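Local coordinates for UL18 protein (Human herpesvirus 5, PDB 3D2U) that is a viral MHC class I homologue that probably binds the host inhibitory receptor LILRB1 and so modulates NK-cell activity, at residues P186-R198 / V267-S279. The protein carries 4 engineered substitutions. Sequence-based numbering, arbitrary orientation.
Unlike the reference sequence in segment 186-198: Pro186 (reference Thr). With NAG (2-acetamido-2-deoxy-beta-D-glucopyranose), chain R.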
ATOM      1  N   PRO A 186      13.583  21.168  10.365  1.00 31.12           N
ATOM      2  CA  PRO A 186      14.999  20.778  10.415  1.00 40.41           C
ATOM      3  C   PRO A 186      15.718  21.066   9.106  1.00 44.91           C
ATOM      4  O   PRO A 186      15.085  21.367   8.096  1.00 34.48           O
ATOM      5  CB  PRO A 186      14.965  19.262  10.674  1.00 37.98           C
ATOM      6  CG  PRO A 186      13.508  18.906  10.894  1.00 44.58           C
ATOM      7  CD  PRO A 186      12.690  19.997  10.277  1.00 40.00           C
ATOM      8  N   PRO A 187      17.058  20.985   9.116  1.00 45.17           N
ATOM      9  CA  PRO A 187      17.878  21.216   7.924  1.00 40.62           C
ATOM     10  C   PRO A 187      17.901  19.900   7.146  1.00 34.33           C
ATOM     11  O   PRO A 187      17.422  18.887   7.646  1.00 31.65           O
ATOM     12  CB  PRO A 187      19.236  21.554   8.518  1.00 46.99           C
ATOM     13  CG  PRO A 187      19.278  20.646   9.731  1.00 27.76           C
ATOM     14  CD  PRO A 187      17.905  20.859  10.318  1.00 43.47           C
ATOM     15  N   VAL A 188      18.446  19.903   5.935  1.00 51.85           N
ATOM     16  CA  VAL A 188      18.517  18.663   5.162  1.00 45.75           C
ATOM     17  C   VAL A 188      19.221  17.600   5.994  1.00 45.24           C
ATOM     18  O   VAL A 188      20.297  17.833   6.536  1.00 37.89           O
ATOM     19  CB  VAL A 188      19.293  18.846   3.847  1.00 40.36           C
ATOM     20  CG1 VAL A 188      19.505  17.504   3.177  1.00 41.99           C
ATOM     21  CG2 VAL A 188      18.535  19.761   2.930  1.00 31.94           C
ATOM     22  N   THR A 189      18.604  16.431   6.099  1.00 37.29           N
ATOM     23  CA  THR A 189      19.169  15.350   6.878  1.00 44.15           C
ATOM     24  C   THR A 189      19.421  14.141   5.972  1.00 47.90           C
ATOM     25  O   THR A 189      18.485  13.518   5.462  1.00 46.25           O
ATOM     26  CB  THR A 189      18.223  15.001   8.036  1.00 42.63           C
ATOM     27  OG1 THR A 189      17.939  16.200   8.772  1.00 43.40           O
ATOM     28  CG2 THR A 189      18.860  13.996   8.964  1.00 24.34           C
ATOM     29  N   HIS A 190      20.703  13.837   5.763  1.00 31.34           N
ATOM     30  CA  HIS A 190      21.119  12.722   4.922  1.00 45.27           C
ATOM     31  C   HIS A 190      20.937  11.376   5.624  1.00 31.76           C
ATOM     32  O   HIS A 190      21.023  11.284   6.844  1.00 29.78           O
ATOM     33  CB  HIS A 190      22.569  12.928   4.469  1.00 21.38           C
ATOM     34  CG  HIS A 190      22.778  14.207   3.714  1.00 48.42           C
ATOM     35  ND1 HIS A 190      21.927  14.623   2.713  1.00 36.16           N
ATOM     36  CD2 HIS A 190      23.727  15.169   3.824  1.00 26.87           C
ATOM     37  CE1 HIS A 190      22.339  15.786   2.242  1.00 23.23           C
ATOM     38  NE2 HIS A 190      23.429  16.139   2.898  1.00 26.69           N
ATOM     39  N   PRO A 191      20.684  10.316   4.848  1.00 48.14           N
ATOM     40  CA  PRO A 191      20.475   8.977   5.397  1.00 34.14           C
ATOM     41  C   PRO A 191      21.714   8.239   5.872  1.00 32.32           C
ATOM     42  O   PRO A 191      22.839   8.556   5.498  1.00 43.77           O
ATOM     43  CB  PRO A 191      19.831   8.244   4.230  1.00 27.81           C
ATOM     44  CG  PRO A 191      20.628   8.792   3.054  1.00 26.04           C
ATOM     45  CD  PRO A 191      20.671  10.291   3.366  1.00 36.61           C
ATOM     46  N   VAL A 192      21.469   7.251   6.715  1.00 52.94           N
ATOM     47  CA  VAL A 192      22.491   6.339   7.179  1.00 24.34           C
ATOM     48  C   VAL A 192      22.218   5.307   6.087  1.00 32.44           C
ATOM     49  O   VAL A 192      21.062   4.979   5.847  1.00 30.79           O
ATOM     50  CB  VAL A 192      22.125   5.777   8.592  1.00 47.07           C
ATOM     51  CG1 VAL A 192      22.887   4.488   8.875  1.00 26.86           C
ATOM     52  CG2 VAL A 192      22.429   6.813   9.673  1.00 24.45           C
ATOM     53  N   VAL A 193      23.249   4.859   5.381  1.00 35.88           N
ATOM     54  CA  VAL A 193      23.056   3.888   4.309  1.00 32.73           C
ATOM     55  C   VAL A 193      23.739   2.567   4.656  1.00 33.10           C
ATOM     56  O   VAL A 193      24.861   2.551   5.146  1.00 32.92           O
ATOM     57  CB  VAL A 193      23.613   4.427   2.948  1.00 38.05           C
ATOM     58  CG1 VAL A 193      23.509   3.359   1.864  1.00 42.09           C
ATOM     59  CG2 VAL A 193      22.845   5.670   2.521  1.00 32.20           C
ATOM     60  N   LYS A 194      23.046   1.460   4.419  1.00 41.49           N
ATOM     61  CA  LYS A 194      23.599   0.145   4.711  1.00 38.31           C
ATOM     62  C   LYS A 194      23.290  -0.807   3.573  1.00 37.27           C
ATOM     63  O   LYS A 194      22.197  -0.761   3.002  1.00 30.72           O
ATOM     64  CB  LYS A 194      23.020  -0.391   6.018  1.00 33.36           C
ATOM     65  CG  LYS A 194      23.503  -1.776   6.364  1.00 47.10           C
ATOM     66  CD  LYS A 194      23.254  -2.079   7.829  1.00 45.51           C
ATOM     67  CE  LYS A 194      23.861  -3.416   8.215  1.00 49.11           C
ATOM     68  NZ  LYS A 194      24.186  -3.412   9.658  1.00 59.29           N
ATOM     69  N   GLY A 195      24.250  -1.666   3.238  1.00 26.64           N
ATOM     70  CA  GLY A 195      24.031  -2.606   2.152  1.00 18.98           C
ATOM     71  C   GLY A 195      24.830  -3.886   2.295  1.00 30.97           C
ATOM     72  O   GLY A 195      25.712  -3.983   3.145  1.00 38.24           O
ATOM     73  N   GLY A 196      24.527  -4.871   1.456  1.00 35.62           N
ATOM     74  CA  GLY A 196      25.248  -6.131   1.503  1.00 31.64           C
ATOM     75  C   GLY A 196      24.618  -7.125   0.554  1.00 33.48           C
ATOM     76  O   GLY A 196      23.803  -6.743  -0.295  1.00 27.14           O
ATOM     77  N   VAL A 197      25.011  -8.391   0.673  1.00 32.08           N
ATOM     78  CA  VAL A 197      24.434  -9.449  -0.152  1.00 48.85           C
ATOM     79  C   VAL A 197      23.978 -10.543   0.801  1.00 39.11           C
ATOM     80  O   VAL A 197      24.530 -10.696   1.892  1.00 38.40           O
ATOM     81  CB  VAL A 197      25.440 -10.002  -1.210  1.00 35.51           C
ATOM     82  CG1 VAL A 197      25.827  -8.891  -2.163  1.00 37.97           C
ATOM     83  CG2 VAL A 197      26.683 -10.562  -0.531  1.00 46.27           C
ATOM     84  N   ARG A 198      22.950 -11.280   0.399  1.00 35.71           N
ATOM     85  CA  ARG A 198      22.393 -12.337   1.236  1.00 41.67           C
ATOM     86  C   ARG A 198      21.738 -13.406   0.370  1.00 36.27           C
ATOM     87  O   ARG A 198      21.748 -13.312  -0.858  1.00 28.98           O
ATOM     88  CB  ARG A 198      21.346 -11.736   2.188  1.00 34.98           C
ATOM     89  CG  ARG A 198      20.225 -10.986   1.458  1.00 42.79           C
ATOM     90  CD  ARG A 198      19.196 -10.334   2.400  1.00 34.22           C
ATOM     91  NE  ARG A 198      17.989  -9.985   1.650  1.00 25.98           N
ATOM     92  CZ  ARG A 198      16.863  -9.523   2.197  1.00 39.23           C
ATOM     93  NH1 ARG A 198      16.782  -9.342   3.509  1.00 38.07           N
ATOM     94  NH2 ARG A 198      15.809  -9.263   1.429  1.00 34.12           N
ATOM     95  N   VAL A 267      23.831   6.320  -3.350  1.00 33.04           N
ATOM     96  CA  VAL A 267      22.649   6.981  -2.800  1.00 40.54           C
ATOM     97  C   VAL A 267      22.803   8.497  -2.884  1.00 35.57           C
ATOM     98  O   VAL A 267      23.726   9.074  -2.308  1.00 31.37           O
ATOM     99  CB  VAL A 267      22.401   6.576  -1.320  1.00 40.49           C
ATOM    100  CG1 VAL A 267      21.246   7.405  -0.730  1.00 28.91           C
ATOM    101  CG2 VAL A 267      22.072   5.088  -1.234  1.00 26.29           C
ATOM    102  N   THR A 268      21.900   9.136  -3.614  1.00 23.42           N
ATOM    103  CA  THR A 268      21.921  10.586  -3.779  1.00 28.07           C
ATOM    104  C   THR A 268      20.723  11.183  -3.067  1.00 36.18           C
ATOM    105  O   THR A 268      19.585  10.839  -3.370  1.00 31.96           O
ATOM    106  CB  THR A 268      21.870  10.982  -5.278  1.00 38.59           C
ATOM    107  OG1 THR A 268      23.043  10.484  -5.930  1.00 45.80           O
ATOM    108  CG2 THR A 268      21.812  12.503  -5.455  1.00 31.16           C
ATOM    109  N   HIS A 269      20.994  12.062  -2.109  1.00 30.19           N
ATOM    110  CA  HIS A 269      19.959  12.737  -1.347  1.00 30.45           C
ATOM    111  C   HIS A 269      20.347  14.218  -1.370  1.00 30.72           C
ATOM    112  O   HIS A 269      21.344  14.608  -0.776  1.00 34.69           O
ATOM    113  CB  HIS A 269      19.926  12.201   0.091  1.00 22.88           C
ATOM    114  CG  HIS A 269      18.889  12.856   0.951  1.00 37.68           C
ATOM    115  ND1 HIS A 269      19.211  13.617   2.052  1.00 26.93           N
ATOM    116  CD2 HIS A 269      17.540  12.912   0.838  1.00 21.47           C
ATOM    117  CE1 HIS A 269      18.109  14.118   2.580  1.00 41.24           C
ATOM    118  NE2 HIS A 269      17.079  13.706   1.862  1.00 36.47           N
ATOM    119  N   GLY A 270      19.579  15.043  -2.072  1.00 31.00           N
ATOM    120  CA  GLY A 270      19.923  16.456  -2.158  1.00 43.37           C
ATOM    121  C   GLY A 270      21.222  16.609  -2.936  1.00 50.66           C
ATOM    122  O   GLY A 270      21.400  15.936  -3.950  1.00 34.36           O
ATOM    123  N   ASN A 271      22.122  17.494  -2.498  1.00 30.38           N
ATOM    124  CA  ASN A 271      23.418  17.655  -3.190  1.00 46.95           C
ATOM    125  C   ASN A 271      24.402  16.798  -2.446  1.00 42.04           C
ATOM    126  O   ASN A 271      25.407  17.301  -1.944  1.00 40.32           O
ATOM    127  CB  ASN A 271      24.000  19.055  -3.081  1.00 45.67           C
ATOM    128  CG  ASN A 271      23.082  20.111  -3.541  1.00 60.53           C
ATOM    129  OD1 ASN A 271      22.648  20.141  -4.694  1.00 48.34           O
ATOM    130  ND2 ASN A 271      22.788  21.019  -2.638  1.00 39.86           N
ATOM    131  N   TRP A 272      24.138  15.510  -2.370  1.00 34.51           N
ATOM    132  CA  TRP A 272      25.019  14.674  -1.604  1.00 36.54           C
ATOM    133  C   TRP A 272      24.853  13.264  -2.132  1.00 50.09           C
ATOM    134  O   TRP A 272      23.735  12.784  -2.312  1.00 36.43           O
ATOM    135  CB  TRP A 272      24.595  14.822  -0.142  1.00 24.73           C
ATOM    136  CG  TRP A 272      25.261  13.953   0.846  1.00 25.67           C
ATOM    137  CD1 TRP A 272      26.339  14.268   1.628  1.00 36.27           C
ATOM    138  CD2 TRP A 272      24.830  12.655   1.256  1.00 25.89           C
ATOM    139  NE1 TRP A 272      26.597  13.245   2.509  1.00 33.34           N
ATOM    140  CE2 TRP A 272      25.687  12.242   2.302  1.00 44.06           C
ATOM    141  CE3 TRP A 272      23.800  11.799   0.841  1.00 45.98           C
ATOM    142  CZ2 TRP A 272      25.541  11.003   2.939  1.00 38.13           C
ATOM    143  CZ3 TRP A 272      23.661  10.567   1.474  1.00 38.47           C
ATOM    144  CH2 TRP A 272      24.525  10.182   2.511  1.00 23.83           C
ATOM    145  N   THR A 273      25.973  12.614  -2.416  1.00 38.18           N
ATOM    146  CA  THR A 273      25.946  11.259  -2.936  1.00 31.37           C
ATOM    147  C   THR A 273      26.920  10.404  -2.154  1.00 35.84           C
ATOM    148  O   THR A 273      28.079  10.778  -2.007  1.00 34.73           O
ATOM    149  CB  THR A 273      26.371  11.214  -4.426  1.00 31.03           C
ATOM    150  OG1 THR A 273      25.438  11.964  -5.211  1.00 37.79           O
ATOM    151  CG2 THR A 273      26.413   9.775  -4.926  1.00 33.52           C
ATOM    152  N   VAL A 274      26.449   9.274  -1.636  1.00 23.81           N
ATOM    153  CA  VAL A 274      27.327   8.365  -0.923  1.00 46.71           C
ATOM    154  C   VAL A 274      27.419   7.073  -1.735  1.00 22.61           C
ATOM    155  O   VAL A 274      26.468   6.688  -2.417  1.00 34.46           O
ATOM    156  CB  VAL A 274      26.817   8.050   0.523  1.00 34.56           C
ATOM    157  CG1 VAL A 274      25.529   7.226   0.483  1.00 43.03           C
ATOM    158  CG2 VAL A 274      27.887   7.295   1.282  1.00 44.63           C
ATOM    159  N   GLU A 275      28.562   6.407  -1.661  1.00 34.51           N
ATOM    160  CA  GLU A 275      28.737   5.158  -2.382  1.00 51.68           C
ATOM    161  C   GLU A 275      29.441   4.147  -1.489  1.00 41.09           C
ATOM    162  O   GLU A 275      30.496   4.432  -0.934  1.00 29.65           O
ATOM    163  CB  GLU A 275      29.534   5.386  -3.674  1.00 34.20           C
ATOM    164  CG  GLU A 275      29.233   4.337  -4.730  1.00 46.55           C
ATOM    165  CD  GLU A 275      29.762   4.688  -6.112  1.00 57.51           C
ATOM    166  OE1 GLU A 275      29.485   5.808  -6.598  1.00 54.42           O
ATOM    167  OE2 GLU A 275      30.437   3.831  -6.723  1.00 61.29           O
ATOM    168  N   ILE A 276      28.834   2.971  -1.340  1.00 29.17           N
ATOM    169  CA  ILE A 276      29.391   1.908  -0.509  1.00 35.14           C
ATOM    170  C   ILE A 276      29.458   0.565  -1.243  1.00 40.78           C
ATOM    171  O   ILE A 276      28.599   0.250  -2.073  1.00 34.70           O
ATOM    172  CB  ILE A 276      28.554   1.699   0.812  1.00 37.54           C
ATOM    173  CG1 ILE A 276      27.136   1.187   0.492  1.00 28.41           C
ATOM    174  CG2 ILE A 276      28.471   2.999   1.593  1.00 34.22           C
ATOM    175  CD1 ILE A 276      26.263   2.171  -0.265  1.00 55.72           C
ATOM    176  N   PRO A 277      30.504  -0.235  -0.961  1.00 40.51           N
ATOM    177  CA  PRO A 277      30.672  -1.550  -1.591  1.00 43.61           C
ATOM    178  C   PRO A 277      29.584  -2.469  -1.050  1.00 38.73           C
ATOM    179  O   PRO A 277      29.277  -2.440   0.141  1.00 50.53           O
ATOM    180  CB  PRO A 277      32.075  -1.973  -1.146  1.00 42.65           C
ATOM    181  CG  PRO A 277      32.228  -1.288   0.189  1.00 46.67           C
ATOM    182  CD  PRO A 277      31.655   0.077  -0.091  1.00 30.37           C
ATOM    183  N   ILE A 278      28.986  -3.271  -1.921  1.00 30.58           N
ATOM    184  CA  ILE A 278      27.921  -4.150  -1.479  1.00 39.74           C
ATOM    185  C   ILE A 278      28.289  -5.647  -1.644  1.00 52.57           C
ATOM    186  O   ILE A 278      27.905  -6.479  -0.822  1.00 47.87           O
ATOM    187  CB  ILE A 278      26.585  -3.645  -2.138  1.00 47.97           C
ATOM    188  CG1 ILE A 278      25.734  -3.011  -1.033  1.00 47.72           C
ATOM    189  CG2 ILE A 278      25.880  -4.717  -2.923  1.00 48.07           C
ATOM    190  CD1 ILE A 278      24.472  -2.324  -1.505  1.00 60.52           C
ATOM    191  N   SER A 279      29.075  -5.971  -2.668  1.00 52.73           N
ATOM    192  CA  SER A 279      29.590  -7.336  -2.877  1.00 51.41           C
ATOM    193  C   SER A 279      30.945  -7.173  -3.571  1.00 46.27           C
ATOM    194  O   SER A 279      31.060  -6.413  -4.543  1.00 40.96           O
ATOM    195  CB  SER A 279      28.644  -8.207  -3.723  1.00 41.49           C
ATOM    196  OG  SER A 279      28.549  -7.748  -5.057  1.00 61.61           O
TER
HETATM  197  C1  NAG R 891      21.144  22.594  -3.249  1.00 68.22           C
HETATM  198  C2  NAG R 891      19.907  23.245  -3.901  1.00 64.63           C
HETATM  199  C3  NAG R 891      20.077  23.739  -5.366  1.00 55.53           C
HETATM  200  C4  NAG R 891      21.527  24.042  -5.766  1.00 58.30           C
HETATM  201  C5  NAG R 891      22.432  22.972  -5.207  1.00 55.16           C
HETATM  202  C6  NAG R 891      23.878  23.119  -5.642  1.00 64.10           C
HETATM  203  C7  NAG R 891      18.788  21.311  -2.966  1.00 52.62           C
HETATM  204  C8  NAG R 891      18.291  19.948  -3.437  1.00 46.31           C
HETATM  205  N2  NAG R 891      18.799  22.301  -3.855  1.00 65.67           N
HETATM  206  O1  NAG R 891      21.139  22.851  -1.882  1.00 68.85           O
HETATM  207  O3  NAG R 891      19.308  24.922  -5.532  1.00 60.08           O
HETATM  208  O4  NAG R 891      21.655  24.095  -7.181  1.00 63.31           O
HETATM  209  O5  NAG R 891      22.388  23.071  -3.782  1.00 71.08           O
HETATM  210  O6  NAG R 891      24.006  22.926  -7.043  1.00 74.65           O
HETATM  211  O7  NAG R 891      19.168  21.456  -1.803  1.00 55.52           O
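In the immunoglobulin C1-set domain, the first strand of one sheet packs along the last strand of the other, and a cluster of His190, His269 and Trp272 closes one end. Strands 192-198 and 273-279 belong to different sheets and run side by side. Their N-to-C directions are 14° apart and their axes come within 5.2 Å. The His190 ring lies flat on the indole of Trp272 as an offset stack, with the planes only 4° apart. Its CB sits over the six-membered ring, 3.7 Å from the centroid. Trp272 CB in turn lies over the imidazole face. CG of His190 is anti to its carbonyl carbon (chi1 -58°), which carries the ring over the indole.

At its rim the His190 ring turns a nitrogen to His269: the two ND1 atoms are 3.0 Å apart and hydrogen-bonded, and either may donate. The two imidazoles meet rim to rim, nearly perpendicular. With ND1 on His190 and NE2 on Pro216 O, the His269 ring is held at both nitrogens, which should restrict its rotation. Pro191 CD rests 3.5 Å from Trp272 CZ3.

Beyond the rings the contact is aliphatic. Val193 spreads its two methyls: CG1 meets Ile276 CD1 at 3.7 Å, and CG2 meets Val274 CG1 at 3.7 Å. Val267 CG2 also touches Val193 CG1. Gly195 has no side chain on the face turned to Ile278, so the isoleucine lies against the backbone, its CG1 3.3 Å from Gly196 N. Val197 CG1 is only 3.3 Å from Ser279 CB, tighter than usual for two carbons. Ile278 and Ser279 form a classic beta bulge opposite Tyr263.

Strand 192-201 pairs with strand 204-214, and strand 273-279 with strand 262-268. Between these pairs, Val193 and Ile278 both reach Cys209, while Ile276 and Ile278 touch its disulfide partner Cys265.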